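Local coordinates for sawadee homeodomain homolog 1 (PDB 4IUP), which binds methylated histone H3 tails through its SAWADEE domain and takes part in RNA-directed DNA methylation and transcriptional silencing, at residues Ala5-Ser10 with Trp16-Ser21; Ser66-Val71 with Gly100-Ala105. The protein carries 2 engineered substitutions. All coordinates share one frame; numbering follows the deposited sequence.

Contact 1: Ala5-Ser10 with Trp16-Ser21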
loop_
_atom_site.group_PDB
_atom_site.type_symbol
_atom_site.label_atom_id
_atom_site.label_comp_id
_atom_site.label_asym_id
_atom_site.label_seq_id
_atom_site.Cartn_x
_atom_site.Cartn_y
_atom_site.Cartn_z
ATOM N N ALA A 5 -2.601 3.555 -13.295
ATOM C CA ALA A 5 -1.673 4.343 -12.475
ATOM C C ALA A 5 -0.931 3.429 -11.508
ATOM O O ALA A 5 -1.417 2.344 -11.175
ATOM C CB ALA A 5 -2.415 5.445 -11.711
ATOM N N PHE A 6 0.237 3.877 -11.052
ATOM C CA PHE A 6 1.193 2.996 -10.399
ATOM C C PHE A 6 1.751 3.537 -9.091
ATOM O O PHE A 6 1.778 4.745 -8.861
ATOM C CB PHE A 6 2.338 2.672 -11.374
ATOM C CG PHE A 6 1.867 2.017 -12.637
ATOM C CD1 PHE A 6 1.649 0.646 -12.679
ATOM C CD2 PHE A 6 1.585 2.779 -13.768
ATOM C CE1 PHE A 6 1.178 0.028 -13.851
ATOM C CE2 PHE A 6 1.111 2.172 -14.942
ATOM C CZ PHE A 6 0.909 0.797 -14.977
ATOM N N GLU A 7 2.177 2.609 -8.236
ATOM C CA GLU A 7 2.956 2.924 -7.046
ATOM C C GLU A 7 4.218 2.078 -7.083
ATOM O O GLU A 7 4.238 0.996 -7.698
ATOM C CB GLU A 7 2.153 2.696 -5.751
ATOM C CG GLU A 7 1.555 1.272 -5.562
ATOM C CD GLU A 7 0.472 1.213 -4.477
ATOM O OE1 GLU A 7 -0.199 2.238 -4.242
ATOM O OE2 GLU A 7 0.269 0.133 -3.869
ATOM N N ALA A 8 5.278 2.583 -6.456
ATOM C CA ALA A 8 6.564 1.898 -6.459
ATOM C C ALA A 8 7.132 1.775 -5.055
ATOM O O ALA A 8 6.988 2.689 -4.233
ATOM C CB ALA A 8 7.554 2.625 -7.379
ATOM N N LYS A 9 7.815 0.689 -4.788
ATOM C CA LYS A 9 8.350 0.458 -3.478
ATOM C C LYS A 9 9.811 0.851 -3.389
ATOM O O LYS A 9 10.644 0.322 -4.073
ATOM C CB LYS A 9 8.188 -0.983 -3.118
ATOM C CG LYS A 9 8.686 -1.370 -1.800
ATOM C CD LYS A 9 8.260 -2.766 -1.685
ATOM C CE LYS A 9 9.179 -3.535 -1.024
ATOM N NZ LYS A 9 8.888 -3.201 0.349
ATOM N N SER A 10 10.086 1.778 -2.522
ATOM C CA SER A 10 11.429 2.316 -2.394
ATOM C C SER A 10 12.337 1.291 -1.709
ATOM O O SER A 10 11.971 0.711 -0.691
ATOM C CB SER A 10 11.387 3.624 -1.607
ATOM O OG SER A 10 12.696 4.086 -1.334
ATOM N N TRP A 16 5.762 2.247 -0.017
ATOM C CA TRP A 16 5.229 2.496 -1.368
ATOM C C TRP A 16 4.925 3.971 -1.620
ATOM O O TRP A 16 4.407 4.667 -0.736
ATOM C CB TRP A 16 3.972 1.658 -1.625
ATOM C CG TRP A 16 4.243 0.183 -1.659
ATOM C CD1 TRP A 16 4.270 -0.671 -0.589
ATOM C CD2 TRP A 16 4.542 -0.610 -2.815
ATOM N NE1 TRP A 16 4.558 -1.945 -1.010
ATOM C CE2 TRP A 16 4.730 -1.937 -2.372
ATOM C CE3 TRP A 16 4.665 -0.327 -4.187
ATOM C CZ2 TRP A 16 5.042 -2.982 -3.248
ATOM C CZ3 TRP A 16 4.970 -1.369 -5.059
ATOM C CH2 TRP A 16 5.155 -2.682 -4.581
ATOM N N TYR A 17 5.257 4.436 -2.822
ATOM C CA TYR A 17 5.040 5.833 -3.222
ATOM C C TYR A 17 4.379 5.906 -4.600
ATOM O O TYR A 17 4.692 5.105 -5.486
ATOM C CB TYR A 17 6.373 6.591 -3.229
ATOM C CG TYR A 17 7.018 6.675 -1.859
ATOM C CD1 TYR A 17 7.901 5.682 -1.415
ATOM C CD2 TYR A 17 6.739 7.739 -1.006
ATOM C CE1 TYR A 17 8.492 5.754 -0.140
ATOM C CE2 TYR A 17 7.319 7.820 0.274
ATOM C CZ TYR A 17 8.193 6.825 0.693
ATOM O OH TYR A 17 8.768 6.906 1.949
ATOM N N ASP A 18 3.475 6.866 -4.785
ATOM C CA ASP A 18 2.835 7.067 -6.087
ATOM C C ASP A 18 3.849 7.492 -7.151
ATOM O O ASP A 18 4.672 8.379 -6.915
ATOM C CB ASP A 18 1.720 8.110 -5.993
ATOM C CG ASP A 18 0.510 7.610 -5.235
ATOM O OD1 ASP A 18 0.376 6.386 -5.046
ATOM O OD2 ASP A 18 -0.321 8.454 -4.830
ATOM N N VAL A 19 3.776 6.850 -8.316
ATOM C CA VAL A 19 4.657 7.154 -9.441
ATOM C C VAL A 19 3.995 8.203 -10.329
ATOM O O VAL A 19 2.852 8.030 -10.752
ATOM C CB VAL A 19 4.960 5.896 -10.282
ATOM C CG1 VAL A 19 5.806 6.254 -11.512
ATOM C CG2 VAL A 19 5.667 4.841 -9.432
ATOM N N SER A 20 4.717 9.289 -10.593
ATOM C CA SER A 20 4.253 10.327 -11.513
ATOM C C SER A 20 4.571 9.942 -12.967
ATOM O O SER A 20 3.740 10.112 -13.869
ATOM C CB SER A 20 4.890 11.674 -11.147
ATOM O OG SER A 20 4.550 12.666 -12.097
ATOM N N SER A 21 5.775 9.423 -13.185
ATOM C CA SER A 21 6.177 8.938 -14.500
ATOM C C SER A 21 7.393 8.020 -14.423
ATOM O O SER A 21 8.073 7.943 -13.392
ATOM C CB SER A 21 6.456 10.110 -15.450
ATOM O OG SER A 21 7.558 10.884 -15.008
HETATM O O HOH W 1 1.482 6.056 -12.201
HETATM O O HOH W 2 -0.162 4.593 -3.091
#
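The carbonyl oxygen of Phe6 has two donors: Val19 N at 3.0 Å from Phe6 O, with a nearly straight N-H...O angle of 173°, and the guanidinium of Arg59. Farther along, Ala8 and Tyr17 form the hydrogen-bonded antiparallel pair, with Ala8 N to Tyr17 O and Tyr17 N to Ala8 O both at 2.8 Å. On the face carrying Glu7, Lys9, Trp16 and Asp18, the aliphatic part of Lys9 lies over the indole. Lys9 CB stands 3.5 Å from the centroid of the Trp16 six-membered ring and only 3° off its normal, a CH-pi contact; the chain then runs out past the CE2-CZ2 rim, with Lys9 CD 3.6 Å from Trp16 CZ2. Trp16 CG lies beside its backbone N, opposite the carbonyl carbon (chi1 -66°), which swings the indole across toward residues 7-9. Its opposite face meets Glu7 OE2, offset toward the rim; that oxygen also binds Arg57 and Ser60, while Lys9 NZ bonds Tyr14 O. Asp18 OD1 lies 4.3 Å from Glu7 OE1, and a shared water donates to both oxygens, which probably eases their like charges. On the face carrying Ala8 and Tyr17, Ala8 CB meets Val19 CG2 at 3.6 Å. The contact belongs to the N-terminal beta hairpin of the SAWADEE domain: strand 56-62 continues the sheet beyond strand 6-9, strand 33-39 beyond strand 16-27, and Leu78 of strand 76-83 packs on Glu7 and Trp16.

Contact 2: Ser66-Val71 with Gly100-Ala105. With ZN (zinc ion), chain D.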
loop_
_atom_site.group_PDB
_atom_site.type_symbol
_atom_site.label_atom_id
_atom_site.label_comp_id
_atom_site.label_asym_id
_atom_site.label_seq_id
_atom_site.Cartn_x
_atom_site.Cartn_y
_atom_site.Cartn_z
ATOM N N SER A 66 -19.349 2.533 2.542
ATOM C CA SER A 66 -20.421 1.640 2.081
ATOM C C SER A 66 -19.913 0.298 1.542
ATOM O O SER A 66 -20.696 -0.642 1.360
ATOM C CB SER A 66 -21.273 2.327 1.013
ATOM O OG SER A 66 -20.510 2.563 -0.157
ATOM N N GLU A 67 -18.609 0.211 1.289
ATOM C CA GLU A 67 -18.009 -1.027 0.779
ATOM C C GLU A 67 -16.979 -1.664 1.724
ATOM O O GLU A 67 -16.167 -2.481 1.291
ATOM C CB GLU A 67 -17.401 -0.802 -0.614
ATOM C CG GLU A 67 -16.348 0.301 -0.666
ATOM C CD GLU A 67 -15.753 0.529 -2.048
ATOM O OE1 GLU A 67 -16.037 -0.261 -2.976
ATOM O OE2 GLU A 67 -14.984 1.504 -2.197
ATOM N N CYS A 68 -17.028 -1.321 3.011
ATOM C CA CYS A 68 -16.074 -1.875 3.979
ATOM C C CYS A 68 -16.221 -3.391 4.142
ATOM O O CYS A 68 -15.331 -4.046 4.681
ATOM C CB CYS A 68 -16.185 -1.177 5.337
ATOM S SG CYS A 68 -17.646 -1.622 6.301
ATOM N N GLY A 69 -17.343 -3.937 3.679
ATOM C CA GLY A 69 -17.558 -5.385 3.696
ATOM C C GLY A 69 -16.639 -6.148 2.757
ATOM O O GLY A 69 -16.447 -7.362 2.921
ATOM N N ARG A 70 -16.068 -5.448 1.774
ATOM C CA ARG A 70 -15.176 -6.084 0.796
ATOM C C ARG A 70 -13.771 -6.334 1.354
ATOM O O ARG A 70 -12.975 -7.059 0.747
ATOM C CB ARG A 70 -15.105 -5.272 -0.505
ATOM C CG ARG A 70 -14.167 -4.066 -0.459
ATOM C CD ARG A 70 -14.218 -3.281 -1.763
ATOM N NE ARG A 70 -13.737 -4.078 -2.891
ATOM C CZ ARG A 70 -14.010 -3.820 -4.168
ATOM N NH1 ARG A 70 -14.764 -2.780 -4.495
ATOM N NH2 ARG A 70 -13.523 -4.600 -5.118
ATOM N N VAL A 71 -13.464 -5.715 2.490
ATOM C CA VAL A 71 -12.200 -5.950 3.183
ATOM C C VAL A 71 -12.378 -7.162 4.099
ATOM O O VAL A 71 -13.262 -7.173 4.960
ATOM C CB VAL A 71 -11.757 -4.713 4.001
ATOM C CG1 VAL A 71 -10.410 -4.947 4.662
ATOM C CG2 VAL A 71 -11.709 -3.474 3.109
ATOM N N GLY A 100 -18.346 -2.525 13.178
ATOM C CA GLY A 100 -19.108 -1.523 13.918
ATOM C C GLY A 100 -20.479 -1.245 13.332
ATOM O O GLY A 100 -20.815 -1.729 12.250
ATOM N N ILE A 101 -21.278 -0.475 14.068
ATOM C CA ILE A 101 -22.568 0.003 13.577
ATOM C C ILE A 101 -22.348 1.365 12.925
ATOM O O ILE A 101 -22.017 2.343 13.601
ATOM C CB ILE A 101 -23.608 0.122 14.727
ATOM C CG1 ILE A 101 -23.809 -1.232 15.416
ATOM C CG2 ILE A 101 -24.942 0.686 14.207
ATOM C CD1 ILE A 101 -24.405 -1.132 16.821
ATOM N N HIS A 102 -22.516 1.427 11.609
ATOM C CA HIS A 102 -22.306 2.682 10.890
ATOM C C HIS A 102 -23.033 2.706 9.554
ATOM O O HIS A 102 -23.493 1.667 9.063
ATOM C CB HIS A 102 -20.804 2.945 10.690
ATOM C CG HIS A 102 -20.213 2.237 9.511
ATOM N ND1 HIS A 102 -20.419 2.655 8.215
ATOM C CD2 HIS A 102 -19.403 1.154 9.430
ATOM C CE1 HIS A 102 -19.774 1.856 7.384
ATOM N NE2 HIS A 102 -19.147 0.935 8.096
ATOM N N ASP A 103 -23.123 3.898 8.972
ATOM C CA ASP A 103 -23.773 4.087 7.679
ATOM C C ASP A 103 -22.741 4.383 6.584
ATOM O O ASP A 103 -21.561 4.059 6.733
ATOM C CB ASP A 103 -24.858 5.186 7.755
ATOM C CG ASP A 103 -24.293 6.591 8.007
ATOM O OD1 ASP A 103 -23.059 6.784 8.055
ATOM O OD2 ASP A 103 -25.107 7.532 8.149
ATOM N N HIS A 104 -23.204 5.010 5.506
ATOM C CA HIS A 104 -22.405 5.361 4.327
ATOM C C HIS A 104 -21.378 6.477 4.572
ATOM O O HIS A 104 -20.454 6.665 3.771
ATOM C CB HIS A 104 -23.365 5.843 3.239
ATOM C CG HIS A 104 -24.206 7.003 3.677
ATOM N ND1 HIS A 104 -25.410 6.845 4.329
ATOM C CD2 HIS A 104 -23.984 8.338 3.617
ATOM C CE1 HIS A 104 -25.906 8.032 4.627
ATOM N NE2 HIS A 104 -25.059 8.955 4.206
ATOM N N ALA A 105 -21.554 7.232 5.656
ATOM C CA ALA A 105 -20.773 8.450 5.884
ATOM C C ALA A 105 -19.356 8.188 6.387
ATOM O O ALA A 105 -18.419 8.905 6.025
ATOM C CB ALA A 105 -21.505 9.381 6.844
HETATM ZN ZN ZN D . -17.194 -0.602 8.386
HETATM O O HOH W 3 -19.698 5.184 1.385
#
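Half of the zinc site of the SAWADEE domain is formed here, where one cysteine and one histidine from two separate loops meet at the metal. Cys68 SG binds the zinc ion at 2.4 Å and His102 NE2 at 2.5 Å. The two ligand atoms, Cys68 SG and His102 NE2, are 3.5 Å apart, and their angle at zinc is about 91°, narrower than the tetrahedral value. Cys107 and Cys109 complete a set of three sulfurs and one imidazole nitrogen. Zinc and thiolate both lie at the edge of the imidazole, in its plane. Within that plane the metal is skewed toward the CD2 side: it is 3.0 Å from His102 CD2 but 3.7 Å from His102 CE1. In Cys68 the sulfur sits between the backbone N and the carbonyl carbon (chi1 74°), which turns it out of the 3-10 turn and toward the metal. Apart from the metal, the loops are joined by one water, which accepts from Ser66 N at 2.9 Å and donates to His104 O at 2.9 Å, with no direct hydrogen bond across the contact. Each segment also has side-chain bonds of its own. Arg70 NH1 makes a salt bridge with Glu67 OE1, while Asp103 OD1 accepts from Ala105 N in an Asx turn. Zinc thus clamps two loops that bury just 140 Å² against each other. Residues 66-71 belong to the connection from strand 56-62 to strand 76-83, and residues 100-105 to that from strand 86-98 to strand 110-115; Arg99, just past the end of strand 86-98, reaches across to the carbonyl of Cys68.

Overall arrangement
The two contacts lie on opposite sides of the chain's centre, with their own centres about 28 Å apart and their nearest atoms about 14 Å apart. Contact 1 is partly buried and covers 509 Å²; backbone bonding and apolar or aromatic packing do the work there, with a charged group around Glu7, between strands adjacent in the chain. Contact 2 is a surface contact of loops distant in sequence, with less than a third of that area, and replaces packing with metal coordination and a water bridge. No strand contributes to both, although strand 56-62 runs beside the hairpin of contact 1 and then leads into residues 66-71. Their separation is consistent with the tandem-tudor architecture.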